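Local coordinates for protein L-methionine gamma-lyase (Fusobacterium nucleatum subsp. nucleatum, PDB 6LXU) that belongs to the pyridoxal-phosphate-dependent Cys/Met metabolism enzyme family, has the aminotransferase-like fold of that clan, and assembles here as four copies of one chain, at residues T347-P352 and G373-S378; K334-A339 and A389-G394; H106-K111 and K144-K149; T99-G104 and N150-Y155; T192-K197 and R266-C271. All blocks are in the same frame, centred on the assembly; numbering follows the deposited sequence. Where two conformers were deposited one is given.

Contact 1 (T347-P352 and G373-S378); sequences TLIQHP and GLVRLS. With NO3 (nitrate ion), chain C.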
# COMPACT_ATOMS: atom_id res chain seq x y z
N THR A 347 22.45 -5.88 -7.13
CA THR A 347 23.65 -5.17 -7.58
C THR A 347 23.30 -4.29 -8.78
O THR A 347 22.65 -4.76 -9.72
CB THR A 347 24.76 -6.18 -7.94
OG1 THR A 347 25.19 -6.83 -6.76
CG2 THR A 347 25.96 -5.52 -8.56
N LEU A 348 23.73 -3.03 -8.72
CA LEU A 348 23.49 -2.07 -9.80
C LEU A 348 24.82 -1.60 -10.35
O LEU A 348 25.82 -1.52 -9.63
CB LEU A 348 22.70 -0.87 -9.30
CG LEU A 348 21.38 -1.13 -8.59
CD1 LEU A 348 20.74 0.17 -8.18
CD2 LEU A 348 20.43 -1.96 -9.44
N ILE A 349 24.82 -1.23 -11.62
CA ILE A 349 26.06 -0.82 -12.29
C ILE A 349 25.75 0.24 -13.33
O ILE A 349 24.69 0.22 -13.96
CB ILE A 349 26.78 -2.05 -12.86
CG1 ILE A 349 28.25 -1.75 -13.23
CG2 ILE A 349 26.03 -2.65 -14.04
CD1 ILE A 349 29.03 -2.98 -13.64
N GLN A 350 26.68 1.18 -13.51
CA GLN A 350 26.56 2.23 -14.51
C GLN A 350 27.93 2.58 -15.08
O GLN A 350 28.94 2.46 -14.38
CB GLN A 350 25.90 3.47 -13.92
CG GLN A 350 26.49 3.97 -12.62
CD GLN A 350 25.85 5.28 -12.20
OE1 GLN A 350 26.30 6.34 -12.60
NE2 GLN A 350 24.79 5.20 -11.39
N HIS A 351 27.94 3.06 -16.32
CA HIS A 351 29.14 3.51 -17.02
C HIS A 351 28.87 4.97 -17.36
O HIS A 351 28.23 5.25 -18.37
CB HIS A 351 29.35 2.65 -18.26
CG HIS A 351 30.47 3.10 -19.14
ND1 HIS A 351 30.33 3.31 -20.49
CD2 HIS A 351 31.77 3.36 -18.85
CE1 HIS A 351 31.49 3.68 -21.00
NE2 HIS A 351 32.38 3.72 -20.02
N PRO A 352 29.30 5.91 -16.49
CA PRO A 352 28.84 7.28 -16.67
C PRO A 352 29.13 7.89 -18.05
O PRO A 352 28.29 8.64 -18.57
CB PRO A 352 29.56 8.05 -15.57
CG PRO A 352 29.79 7.05 -14.50
CD PRO A 352 29.95 5.72 -15.17
N GLY A 373 36.79 4.92 -19.17
CA GLY A 373 36.66 3.56 -18.67
C GLY A 373 36.06 3.43 -17.28
O GLY A 373 36.05 2.33 -16.74
N LEU A 374 35.56 4.52 -16.71
CA LEU A 374 35.06 4.50 -15.33
C LEU A 374 33.72 3.79 -15.23
O LEU A 374 32.77 4.14 -15.94
CB LEU A 374 34.95 5.91 -14.79
CG LEU A 374 34.68 6.04 -13.28
CD1 LEU A 374 35.87 5.60 -12.45
CD2 LEU A 374 34.31 7.47 -12.95
N VAL A 375 33.65 2.80 -14.34
CA VAL A 375 32.43 2.04 -14.05
C VAL A 375 32.15 2.20 -12.55
O VAL A 375 33.07 2.11 -11.73
CB VAL A 375 32.60 0.57 -14.45
CG1 VAL A 375 31.36 -0.24 -14.08
CG2 VAL A 375 32.89 0.47 -15.94
N ARG A 376 30.88 2.46 -12.22
CA ARG A 376 30.43 2.56 -10.82
C ARG A 376 29.54 1.37 -10.47
O ARG A 376 28.54 1.12 -11.16
CB ARG A 376 29.67 3.85 -10.57
CG ARG A 376 29.57 4.16 -9.08
CD ARG A 376 28.67 5.33 -8.77
NE ARG A 376 27.29 4.87 -8.67
CZ ARG A 376 26.32 5.50 -8.01
NH1 ARG A 376 26.55 6.66 -7.38
NH2 ARG A 376 25.10 4.97 -7.97
N LEU A 377 29.91 0.65 -9.42
CA LEU A 377 29.21 -0.55 -8.99
C LEU A 377 28.64 -0.35 -7.58
O LEU A 377 29.38 -0.04 -6.64
CB LEU A 377 30.20 -1.71 -9.00
CG LEU A 377 29.66 -3.08 -8.66
CD1 LEU A 377 28.71 -3.57 -9.73
CD2 LEU A 377 30.81 -4.07 -8.50
N SER A 378 27.32 -0.53 -7.45
CA SER A 378 26.66 -0.62 -6.14
C SER A 378 26.50 -2.10 -5.82
O SER A 378 25.66 -2.78 -6.43
CB SER A 378 25.30 0.06 -6.19
OG SER A 378 24.58 -0.17 -4.98
N NO3 C . 23.27 7.67 -8.44
O1 NO3 C . 22.92 7.07 -7.44
O2 NO3 C . 23.87 8.78 -8.33
O3 NO3 C . 23.04 7.19 -9.59

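Contact 2 (K334-A339 and A389-G394); sequences KLCSLA and ADLEQG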
# COMPACT_ATOMS: atom_id res chain seq x y z
N LYS A 334 24.57 -10.23 -16.86
CA LYS A 334 23.28 -10.92 -16.71
C LYS A 334 22.68 -10.84 -15.31
O LYS A 334 21.47 -11.04 -15.16
CB LYS A 334 23.43 -12.39 -17.09
CG LYS A 334 23.99 -12.65 -18.49
CD LYS A 334 23.16 -11.98 -19.57
CE LYS A 334 23.52 -12.46 -20.97
NZ LYS A 334 24.88 -12.02 -21.38
N LEU A 335 23.50 -10.54 -14.30
CA LEU A 335 23.03 -10.48 -12.92
C LEU A 335 23.00 -9.03 -12.45
O LEU A 335 21.96 -8.57 -11.95
CB LEU A 335 23.92 -11.34 -12.02
CG LEU A 335 23.48 -11.45 -10.56
CD1 LEU A 335 22.08 -12.04 -10.46
CD2 LEU A 335 24.48 -12.28 -9.77
N CYS A 336 24.10 -8.31 -12.62
CA CYS A 336 24.15 -6.89 -12.31
C CYS A 336 23.17 -6.16 -13.22
O CYS A 336 23.10 -6.46 -14.42
CB CYS A 336 25.55 -6.35 -12.59
SG CYS A 336 26.90 -7.16 -11.70
N SER A 337 22.45 -5.19 -12.67
CA SER A 337 21.44 -4.45 -13.43
C SER A 337 21.94 -3.07 -13.81
O SER A 337 22.54 -2.38 -12.99
CB SER A 337 20.16 -4.31 -12.61
OG SER A 337 19.56 -5.58 -12.35
N LEU A 338 21.64 -2.67 -15.04
CA LEU A 338 22.06 -1.38 -15.58
C LEU A 338 21.05 -0.32 -15.12
O LEU A 338 19.91 -0.34 -15.59
CB LEU A 338 22.13 -1.44 -17.11
CG LEU A 338 22.86 -2.63 -17.73
CD1 LEU A 338 23.00 -2.47 -19.24
CD2 LEU A 338 24.22 -2.79 -17.06
N ALA A 339 21.45 0.56 -14.21
CA ALA A 339 20.50 1.51 -13.62
C ALA A 339 21.25 2.53 -12.83
O ALA A 339 22.37 2.27 -12.41
CB ALA A 339 19.52 0.79 -12.69
N ALA A 389 31.18 -14.12 -10.76
CA ALA A 389 31.08 -14.88 -12.01
C ALA A 389 30.50 -14.03 -13.13
O ALA A 389 30.95 -14.11 -14.28
CB ALA A 389 30.25 -16.14 -11.80
N ASP A 390 29.52 -13.19 -12.80
CA ASP A 390 28.93 -12.31 -13.80
C ASP A 390 29.95 -11.28 -14.29
O ASP A 390 30.10 -11.10 -15.49
CB ASP A 390 27.68 -11.62 -13.22
CG ASP A 390 26.87 -10.88 -14.25
OD1 ASP A 390 26.73 -11.39 -15.40
OD2 ASP A 390 26.30 -9.81 -13.91
N LEU A 391 30.61 -10.60 -13.37
CA LEU A 391 31.66 -9.65 -13.77
C LEU A 391 32.77 -10.33 -14.57
O LEU A 391 33.23 -9.78 -15.58
CB LEU A 391 32.25 -8.97 -12.55
CG LEU A 391 31.30 -8.05 -11.76
CD1 LEU A 391 31.91 -7.68 -10.42
CD2 LEU A 391 30.95 -6.81 -12.56
N GLU A 392 33.18 -11.51 -14.14
CA GLU A 392 34.25 -12.25 -14.82
C GLU A 392 33.88 -12.56 -16.26
O GLU A 392 34.69 -12.30 -17.17
CB GLU A 392 34.61 -13.52 -14.05
CG GLU A 392 35.64 -14.44 -14.72
CD GLU A 392 36.96 -13.79 -15.05
OE1 GLU A 392 37.31 -12.73 -14.48
OE2 GLU A 392 37.68 -14.35 -15.91
N GLN A 393 32.69 -13.11 -16.50
CA GLN A 393 32.29 -13.43 -17.88
C GLN A 393 32.14 -12.17 -18.72
O GLN A 393 32.49 -12.18 -19.90
CB GLN A 393 31.06 -14.35 -17.94
CG GLN A 393 29.73 -13.76 -17.48
CD GLN A 393 29.07 -12.84 -18.50
OE1 GLN A 393 29.29 -12.96 -19.71
NE2 GLN A 393 28.25 -11.92 -18.01
N GLY A 394 31.65 -11.08 -18.14
CA GLY A 394 31.56 -9.82 -18.86
C GLY A 394 32.92 -9.26 -19.23
O GLY A 394 33.14 -8.77 -20.35

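Contact 3 (H106-K111 and K144-K149); sequences HVVTDK and KNAMKK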
# COMPACT_ATOMS: atom_id res chain seq x y z
N HIS A 106 26.91 32.93 2.76
CA HIS A 106 27.93 32.24 2.00
C HIS A 106 27.99 30.75 2.40
O HIS A 106 27.74 30.38 3.55
CB HIS A 106 29.28 32.95 2.21
CG HIS A 106 30.46 32.31 1.55
ND1 HIS A 106 31.49 31.76 2.27
CD2 HIS A 106 30.80 32.18 0.24
CE1 HIS A 106 32.41 31.31 1.44
NE2 HIS A 106 32.03 31.56 0.21
N VAL A 107 28.33 29.92 1.41
CA VAL A 107 28.45 28.47 1.57
C VAL A 107 29.82 28.06 1.04
O VAL A 107 30.22 28.50 -0.04
CB VAL A 107 27.36 27.72 0.77
CG1 VAL A 107 27.57 26.21 0.83
CG2 VAL A 107 25.98 28.12 1.27
N VAL A 108 30.52 27.22 1.81
CA VAL A 108 31.72 26.54 1.34
C VAL A 108 31.39 25.07 1.15
O VAL A 108 30.86 24.43 2.07
CB VAL A 108 32.89 26.67 2.34
CG1 VAL A 108 34.10 25.86 1.89
CG2 VAL A 108 33.26 28.13 2.52
N THR A 109 31.70 24.54 -0.01
CA THR A 109 31.44 23.13 -0.29
C THR A 109 32.44 22.60 -1.31
O THR A 109 33.41 23.29 -1.67
CB THR A 109 29.96 22.91 -0.68
OG1 THR A 109 29.67 21.50 -0.65
CG2 THR A 109 29.65 23.45 -2.07
N ASP A 110 32.25 21.36 -1.75
CA ASP A 110 33.17 20.70 -2.65
C ASP A 110 32.60 20.70 -4.06
O ASP A 110 31.40 20.74 -4.24
CB ASP A 110 33.41 19.26 -2.16
CG ASP A 110 34.73 18.69 -2.64
OD1 ASP A 110 34.83 18.36 -3.85
OD2 ASP A 110 35.66 18.56 -1.83
N LYS A 111 33.46 20.68 -5.08
CA LYS A 111 32.96 20.38 -6.45
C LYS A 111 32.48 18.92 -6.63
O LYS A 111 31.62 18.64 -7.47
CB LYS A 111 33.96 20.78 -7.54
CG LYS A 111 35.36 20.18 -7.46
CD LYS A 111 36.35 20.95 -8.34
CE LYS A 111 36.80 22.28 -7.73
NZ LYS A 111 37.80 22.10 -6.63
N LYS A 144 40.10 26.46 4.97
CA LYS A 144 40.41 27.59 5.87
C LYS A 144 40.39 28.92 5.12
O LYS A 144 39.81 29.89 5.59
CB LYS A 144 41.80 27.42 6.49
CG LYS A 144 41.94 26.29 7.50
CD LYS A 144 43.40 26.14 7.88
CE LYS A 144 43.67 24.82 8.59
NZ LYS A 144 45.03 24.79 9.18
N ASN A 145 41.02 28.92 3.95
CA ASN A 145 41.13 30.15 3.14
C ASN A 145 39.79 30.61 2.55
O ASN A 145 39.63 31.80 2.30
CB ASN A 145 42.15 29.95 2.00
CG ASN A 145 43.58 29.85 2.50
OD1 ASN A 145 43.90 30.22 3.64
ND2 ASN A 145 44.46 29.33 1.65
N ALA A 146 38.84 29.69 2.35
CA ALA A 146 37.51 30.02 1.82
C ALA A 146 36.54 30.56 2.87
O ALA A 146 35.53 31.16 2.50
CB ALA A 146 36.90 28.80 1.15
N MET A 147 36.81 30.34 4.15
CA MET A 147 35.92 30.81 5.22
C MET A 147 35.80 32.33 5.21
O MET A 147 36.81 33.03 5.05
CB MET A 147 36.41 30.34 6.60
CG MET A 147 36.26 28.85 6.86
SD MET A 147 34.57 28.24 6.89
CE MET A 147 33.89 29.16 8.27
N LYS A 148 34.58 32.83 5.39
CA LYS A 148 34.32 34.27 5.49
C LYS A 148 33.42 34.52 6.68
O LYS A 148 32.79 33.59 7.22
CB LYS A 148 33.65 34.79 4.22
CG LYS A 148 34.49 34.56 2.98
CD LYS A 148 34.08 35.47 1.84
CE LYS A 148 32.69 35.14 1.32
NZ LYS A 148 32.29 36.07 0.24
N LYS A 149 33.31 35.78 7.09
CA LYS A 149 32.46 36.14 8.20
C LYS A 149 31.00 35.70 7.98
O LYS A 149 30.33 35.32 8.93
CB LYS A 149 32.50 37.65 8.45
CG LYS A 149 31.79 38.07 9.72
CD LYS A 149 31.94 39.56 9.98
CE LYS A 149 31.46 39.94 11.37
NZ LYS A 149 32.40 39.49 12.43

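Contact 4 (T99-G104 and N150-Y155); sequences TVLKAG and NTRVVY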
# COMPACT_ATOMS: atom_id res chain seq x y z
N THR A 99 15.98 26.56 5.17
CA THR A 99 15.75 26.96 6.55
C THR A 99 16.89 27.82 7.10
O THR A 99 16.64 28.86 7.72
CB THR A 99 15.55 25.72 7.45
OG1 THR A 99 14.40 25.00 6.98
CG2 THR A 99 15.32 26.11 8.91
N VAL A 100 18.11 27.38 6.89
CA VAL A 100 19.26 27.97 7.60
C VAL A 100 19.96 29.09 6.83
O VAL A 100 20.75 29.84 7.45
CB VAL A 100 20.29 26.91 8.05
CG1 VAL A 100 19.62 25.85 8.91
CG2 VAL A 100 21.04 26.29 6.89
N LEU A 101 19.70 29.23 5.53
CA LEU A 101 20.32 30.26 4.72
C LEU A 101 19.40 31.46 4.54
O LEU A 101 18.24 31.45 4.92
CB LEU A 101 20.70 29.69 3.35
CG LEU A 101 21.82 28.65 3.34
CD1 LEU A 101 21.93 28.01 1.97
CD2 LEU A 101 23.16 29.26 3.77
N LYS A 102 19.98 32.52 3.97
CA LYS A 102 19.26 33.70 3.51
C LYS A 102 20.13 34.35 2.44
O LYS A 102 21.33 34.08 2.36
CB LYS A 102 18.96 34.68 4.66
CG LYS A 102 20.20 35.28 5.32
CD LYS A 102 19.85 36.19 6.50
CE LYS A 102 21.10 36.84 7.08
NZ LYS A 102 22.04 35.85 7.66
N ALA A 103 19.53 35.22 1.63
CA ALA A 103 20.30 36.02 0.68
C ALA A 103 21.38 36.80 1.44
O ALA A 103 21.12 37.33 2.51
CB ALA A 103 19.40 36.99 -0.08
N GLY A 104 22.58 36.78 0.88
CA GLY A 104 23.73 37.42 1.53
C GLY A 104 24.62 36.47 2.32
O GLY A 104 25.73 36.84 2.71
N ASN A 150 30.53 35.79 6.74
CA ASN A 150 29.16 35.43 6.39
C ASN A 150 28.99 33.97 5.92
O ASN A 150 27.92 33.62 5.41
CB ASN A 150 28.59 36.40 5.33
CG ASN A 150 29.30 36.31 4.01
OD1 ASN A 150 30.52 36.13 3.97
ND2 ASN A 150 28.56 36.43 2.92
N THR A 151 30.01 33.12 6.09
CA THR A 151 29.85 31.68 5.82
C THR A 151 28.88 31.09 6.81
O THR A 151 29.12 31.05 8.01
CB THR A 151 31.19 30.94 5.86
OG1 THR A 151 32.08 31.58 4.95
CG2 THR A 151 31.01 29.46 5.47
N ARG A 152 27.73 30.66 6.29
CA ARG A 152 26.68 30.08 7.13
C ARG A 152 26.69 28.54 7.12
O ARG A 152 26.24 27.94 8.07
CB ARG A 152 25.32 30.61 6.66
CG ARG A 152 24.10 30.08 7.37
CD ARG A 152 24.13 30.27 8.87
NE ARG A 152 22.84 29.93 9.47
CZ ARG A 152 22.65 29.62 10.75
NH1 ARG A 152 23.68 29.58 11.61
NH2 ARG A 152 21.44 29.35 11.20
N VAL A 153 27.16 27.95 6.02
CA VAL A 153 27.16 26.50 5.86
C VAL A 153 28.47 26.05 5.25
O VAL A 153 28.95 26.62 4.27
CB VAL A 153 26.00 26.03 4.95
CG1 VAL A 153 26.17 24.57 4.51
CG2 VAL A 153 24.66 26.22 5.63
N VAL A 154 29.03 25.00 5.85
CA VAL A 154 30.05 24.18 5.21
C VAL A 154 29.37 22.84 4.94
O VAL A 154 28.91 22.19 5.88
CB VAL A 154 31.32 24.04 6.09
CG1 VAL A 154 32.26 23.00 5.53
CG2 VAL A 154 32.01 25.39 6.19
N TYR A 155 29.25 22.47 3.67
CA TYR A 155 28.48 21.30 3.25
C TYR A 155 29.44 20.26 2.71
O TYR A 155 30.22 20.56 1.81
CB TYR A 155 27.46 21.71 2.19
CG TYR A 155 26.52 20.59 1.79
CD1 TYR A 155 26.92 19.63 0.90
CD2 TYR A 155 25.25 20.49 2.34
CE1 TYR A 155 26.08 18.56 0.55
CE2 TYR A 155 24.39 19.45 1.99
CZ TYR A 155 24.81 18.49 1.10
OH TYR A 155 23.93 17.47 0.75
O HOH W 1 18.80 30.14 10.33

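Contact 5 (T192-K197 and R266-C271); sequences TPYMQK and RMERHC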
# COMPACT_ATOMS: atom_id res chain seq x y z
N THR A 192 26.30 5.62 5.60
CA THR A 192 25.21 5.23 6.50
C THR A 192 25.68 5.26 7.96
O THR A 192 26.89 5.22 8.22
CB THR A 192 24.61 3.83 6.21
OG1 THR A 192 25.36 2.81 6.90
CG2 THR A 192 24.51 3.50 4.73
N PRO A 193 24.74 5.26 8.91
CA PRO A 193 25.17 5.18 10.31
C PRO A 193 25.77 3.85 10.73
O PRO A 193 26.34 3.77 11.83
CB PRO A 193 23.91 5.51 11.11
CG PRO A 193 22.80 5.27 10.18
CD PRO A 193 23.30 5.56 8.80
N TYR A 194 25.70 2.82 9.90
CA TYR A 194 26.47 1.59 10.14
C TYR A 194 27.97 1.85 10.08
O TYR A 194 28.73 1.18 10.80
CB TYR A 194 26.05 0.52 9.11
CG TYR A 194 26.77 -0.80 9.19
CD1 TYR A 194 26.30 -1.81 10.03
CD2 TYR A 194 27.87 -1.08 8.40
CE1 TYR A 194 26.90 -3.04 10.10
CE2 TYR A 194 28.51 -2.31 8.48
CZ TYR A 194 28.02 -3.27 9.34
OH TYR A 194 28.62 -4.51 9.43
N MET A 195 28.41 2.77 9.23
CA MET A 195 29.84 3.04 9.08
C MET A 195 30.31 4.35 9.69
O MET A 195 31.46 4.42 10.13
CB MET A 195 30.23 3.04 7.61
CG MET A 195 30.07 1.67 7.00
SD MET A 195 30.38 1.59 5.23
CE MET A 195 28.76 1.11 4.64
N GLN A 196 29.48 5.38 9.71
CA GLN A 196 29.96 6.73 10.01
C GLN A 196 28.85 7.48 10.71
O GLN A 196 27.70 7.41 10.26
CB GLN A 196 30.31 7.38 8.68
CG GLN A 196 30.95 8.75 8.70
CD GLN A 196 31.47 9.11 7.32
OE1 GLN A 196 32.66 8.95 7.04
NE2 GLN A 196 30.58 9.57 6.45
N LYS A 197 29.18 8.18 11.80
CA LYS A 197 28.21 8.96 12.56
C LYS A 197 28.73 10.39 12.71
O LYS A 197 29.41 10.74 13.69
CB LYS A 197 27.93 8.31 13.92
CG LYS A 197 27.31 6.92 13.80
CD LYS A 197 26.70 6.45 15.11
CE LYS A 197 26.34 4.97 15.08
NZ LYS A 197 25.41 4.59 16.18
N ARG A 266 21.85 -6.24 6.28
CA ARG A 266 22.06 -5.82 4.89
C ARG A 266 23.41 -5.13 4.76
O ARG A 266 24.20 -5.47 3.89
CB ARG A 266 20.95 -4.90 4.39
CG ARG A 266 19.63 -5.62 4.15
CD ARG A 266 18.55 -4.76 3.51
NE ARG A 266 18.08 -3.66 4.37
CZ ARG A 266 18.46 -2.38 4.28
NH1 ARG A 266 19.36 -1.99 3.37
NH2 ARG A 266 17.95 -1.48 5.11
N MET A 267 23.69 -4.16 5.62
CA MET A 267 24.96 -3.44 5.51
C MET A 267 26.16 -4.38 5.69
O MET A 267 27.17 -4.24 5.00
CB MET A 267 25.04 -2.27 6.49
CG MET A 267 24.03 -1.16 6.22
SD MET A 267 23.87 -0.63 4.51
CE MET A 267 25.54 -0.05 4.20
N GLU A 268 26.04 -5.32 6.63
CA GLU A 268 27.11 -6.29 6.84
C GLU A 268 27.39 -7.10 5.57
O GLU A 268 28.54 -7.26 5.18
CB GLU A 268 26.80 -7.21 8.03
CG GLU A 268 27.02 -6.50 9.34
CD GLU A 268 26.67 -7.29 10.56
OE1 GLU A 268 26.11 -8.39 10.41
OE2 GLU A 268 26.97 -6.77 11.67
N ARG A 269 26.34 -7.58 4.92
CA ARG A 269 26.51 -8.38 3.71
C ARG A 269 26.96 -7.52 2.53
O ARG A 269 27.80 -7.95 1.74
CB ARG A 269 25.23 -9.14 3.40
CG ARG A 269 25.28 -10.03 2.16
CD ARG A 269 26.43 -11.03 2.19
NE ARG A 269 26.47 -11.83 3.41
CZ ARG A 269 25.95 -13.05 3.55
NH1 ARG A 269 25.33 -13.64 2.55
NH2 ARG A 269 26.07 -13.68 4.71
N HIS A 270 26.40 -6.32 2.39
CA HIS A 270 26.85 -5.39 1.36
C HIS A 270 28.38 -5.21 1.44
O HIS A 270 29.08 -5.32 0.44
CB HIS A 270 26.22 -3.99 1.54
CG HIS A 270 24.83 -3.81 1.00
ND1 HIS A 270 24.50 -3.94 -0.33
CD2 HIS A 270 23.69 -3.37 1.62
CE1 HIS A 270 23.22 -3.64 -0.49
NE2 HIS A 270 22.70 -3.29 0.68
N CYS A 271 28.88 -4.92 2.64
CA CYS A 271 30.31 -4.65 2.82
C CYS A 271 31.16 -5.90 2.66
O CYS A 271 32.25 -5.82 2.08
CB CYS A 271 30.58 -4.00 4.17
SG CYS A 271 29.93 -2.31 4.31

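Contact 1 (T347-P352 and G373-S378)
Gln-350 and Arg-376 face each other as an antiparallel hydrogen-bonded pair, and their side chains leave the same face of the sheet. Gln-350 N donates to Arg-376 O at 3.0 Å, and Arg-376 N answers to Gln-350 O at 2.9 Å, with an N-H...O angle of 168°. A second such pair joins Leu-348 to Ser-378. Gln-350 starts with CG between its backbone N and carbonyl carbon (chi1 50°), which brings CG to 3.8 Å from Arg-376 CB. The arginine runs out extended and then turns at chi3 (85°), so that the amide NE2 of Gln-350 lies over one face of the guanidinium, 3.4 Å from NH2 of Arg-376. Both atoms are donors, so their proximity is not a bond; a nitrate ion, probably from the crystallisation liquor, accepts from both. Gln-350 NE2 reaches nitrate O3 at 3.2 Å, and Arg-376 NH2 meets nitrate O1 at the guanidinium edge in a weak bond. Gln-350 was deposited in two conformers, so its share describes one state. Arg-376 NH1 is held separately by Asn-161 OD1, and Ser-341 N also binds the nitrate.

The face bearing Ile-349 and Leu-377 is apolar: Ile-349 CG1 packs 3.6 Å from Val-375 CG1, and both residues touch Leu-330 of helix 322-332. Farther along, the edge of the His-351 ring sets CD2 3.2 Å from Leu-374 O, while its nitrogens bond to Ser-354 and Asp-372. One face is thus hydrocarbon, whereas the other brings N-H donors of Gln-350 and Arg-376 together, consistent with its taking up a flat oxyanion.

Contact 2 (K334-A339 and A389-G394)
The carboxylate of Asp-390 accepts three successive backbone N-H groups, those of Lys-334, Leu-335 and Cys-336. Lys-334 N donates to the syn lone pair of Asp-390 OD1 at 2.9 Å, with an almost straight N-H...O angle of 175°. The other oxygen is shared: Leu-335 N meets Asp-390 OD2 at 2.9 Å from above the carboxylate plane, and Cys-336 N comes to the same OD2 at 3.0 Å nearly along its C-O axis, both from one face. With CG anti to the helix nitrogen (chi1 -170°), the aspartate projects from its helix straight at this turn of chain.

In the second shell, Gln-393, one helical turn on, donates through NE2 to Asp-390 OD1 at 3.1 Å from above the carboxylate plane; the same NE2 also bonds to Asn-332 O. Each carboxylate oxygen therefore has two donors, which fixes its rotation and probably favours the charged form. Cys-336 SG adds a looser apolar touch, 4.2 Å from Leu-391 CD2.

Leu-391 turns on to Ile-277 and Phe-280 of helix 263-282. The contact thereby ties helix 384-396 to the lead-in of strand 337-338, which pairs with strand 348-350 and, through the Leu-338 backbone, bonds to the third subunit.

Contact 3 (H106-K111 and K144-K149)
His-106 and Lys-148 make the main contact, a CH-pi interaction. Lys-148 CE stands 3.5 Å from the centroid of the His-106 ring and only 7° off its normal, hence squarely over the face. The lysine chain crosses the histidine side chain at about a right angle, and its bend at chi3 (-67°) carries CE across the ring before NZ goes on to a salt bridge with Glu-131.

A polar contact without a hydrogen bond comes at the ring edge, where His-106 CE1 lies 3.3 Å from Ala-146 O, near the ring plane. The two ring nitrogens have other partners, ND1 with Thr-151 OG1 and NE2 with Thr-133 OG1. These two bonds fix the rotation of the ring, keeping one face towards the lysine.

The apolar part is small: Val-108 CG2 rests 3.9 Å from Ala-146 CB, with CG1 of Val-108 slightly farther from the same methyl.

Val-108 and Ala-146 both also touch Val-135. The end of helix 140-146 and the chain after it thus cover one side of strand 106-110, which lies between the parallel strands 131-135 and 151-157; the chain leaving this helix continues directly into strand 151-157.

Contact 4 (T99-G104 and N150-Y155)
Val-100 O, near the end of helix 89-100, is gripped by Arg-152, whose NE donates to it at 2.9 Å with an N-H...O angle of 168°. The oxygen sits at the guanidinium edge, in its plane, although NE is tilted from the carbonyl plane of Val-100. A water accepts from Arg-152 NH2 at 2.9 Å and returns a weak bond to Val-100 O. The bend at chi2 (56°) turns the arginine beyond CG so that NE points at Val-100 O, and NH1 continues to Asn-181 O.

The aliphatic stem of Arg-152 is used too: its CG lies 3.8 Å from Leu-101 CD2. That same methyl is 3.9 Å from Val-153 CG2, and Val-100 CG2 meets Val-153 CG2 at 3.8 Å, the two valines crossing at about a right angle. Leu-101 also packs on Phe-128 of the third subunit.

At the far end, Asn-150 ND2 donates to Gly-104 O at 2.9 Å, with the oxygen exactly in the amide plane; Glu-131 OE1 also binds ND2. Gly-104 takes a positive phi (97°), which turns the chain where its O accepts this bond.

Helix 89-100 leads into strand 106-110, which runs parallel beside strand 151-157. Such helix-covered parallel strands within a seven-stranded mixed sheet are characteristic of the large domain of aminotransferase-fold PLP enzymes.

Contact 5 (T192-K197 and R266-C271)
The ring of Tyr-194 receives Met-267 CB over one face, 3.6 Å from the ring centroid and 17° off the normal, a CH-pi contact displaced towards the rim. Glu-268 CG and Cys-271 SG approach the ring obliquely; the very close approach of Tyr-194 OH to Glu-268 involves a residue with two conformers and is doubtful. The tyrosine stands on an ST turn in the short, weakly bonded helix at about 192-195, packed against the long helix 263-282. Its CG is anti to the backbone N (chi1 179°), which sends the ring towards that helix, where it and the methionine chain run antiparallel as they pass.

Next to the ring, the packing is sulfur-rich. Met-267 folds back at chi2 and chi3, and its CE meets the Thr-192 CG2 methyl tip to tip at 3.7 Å. Met-195 CE comes within 3.6 Å of Cys-271 SG and presses on Met-267 CE at 3.5 Å, tighter than usual van der Waals contact.

Thr-192 and Met-267 both also touch Tyr-213, the neighbour of Lys-212, which carries pyridoxal phosphate covalently. Packing here thus borders the segment that carries the cofactor. Glu-268 OE1 forms a salt bridge with Arg-269 of the second subunit, so helix 263-282 also meets its counterpart there. Within the turn itself, Tyr-194 N donates to Thr-192 OG1 at 3.0 Å.

Contacts 1 and 5 are buried, whereas contacts 2, 3 and 4 are partly buried and each include an exposed residue. Contacts 1 and 2 touch through strands 348-350 and 337-338 of the smaller sheet, Ile-349 N lying 2.9 Å from Ser-337 O; contact 1 is nested inside the chain loop that contact 2 closes. Contacts 3 and 4 form a similar nested pair on the larger sheet, sharing neighbouring strands 106-110 and 151-157. Contact 5 touches no other: it lies about 20 Å from contact 1 between centres, about 6 Å between nearest atoms. Strand pairing dominates contact 1, side chains binding backbone mark contacts 2 and 4, and contacts 3 and 5 rely on CH-pi and apolar packing.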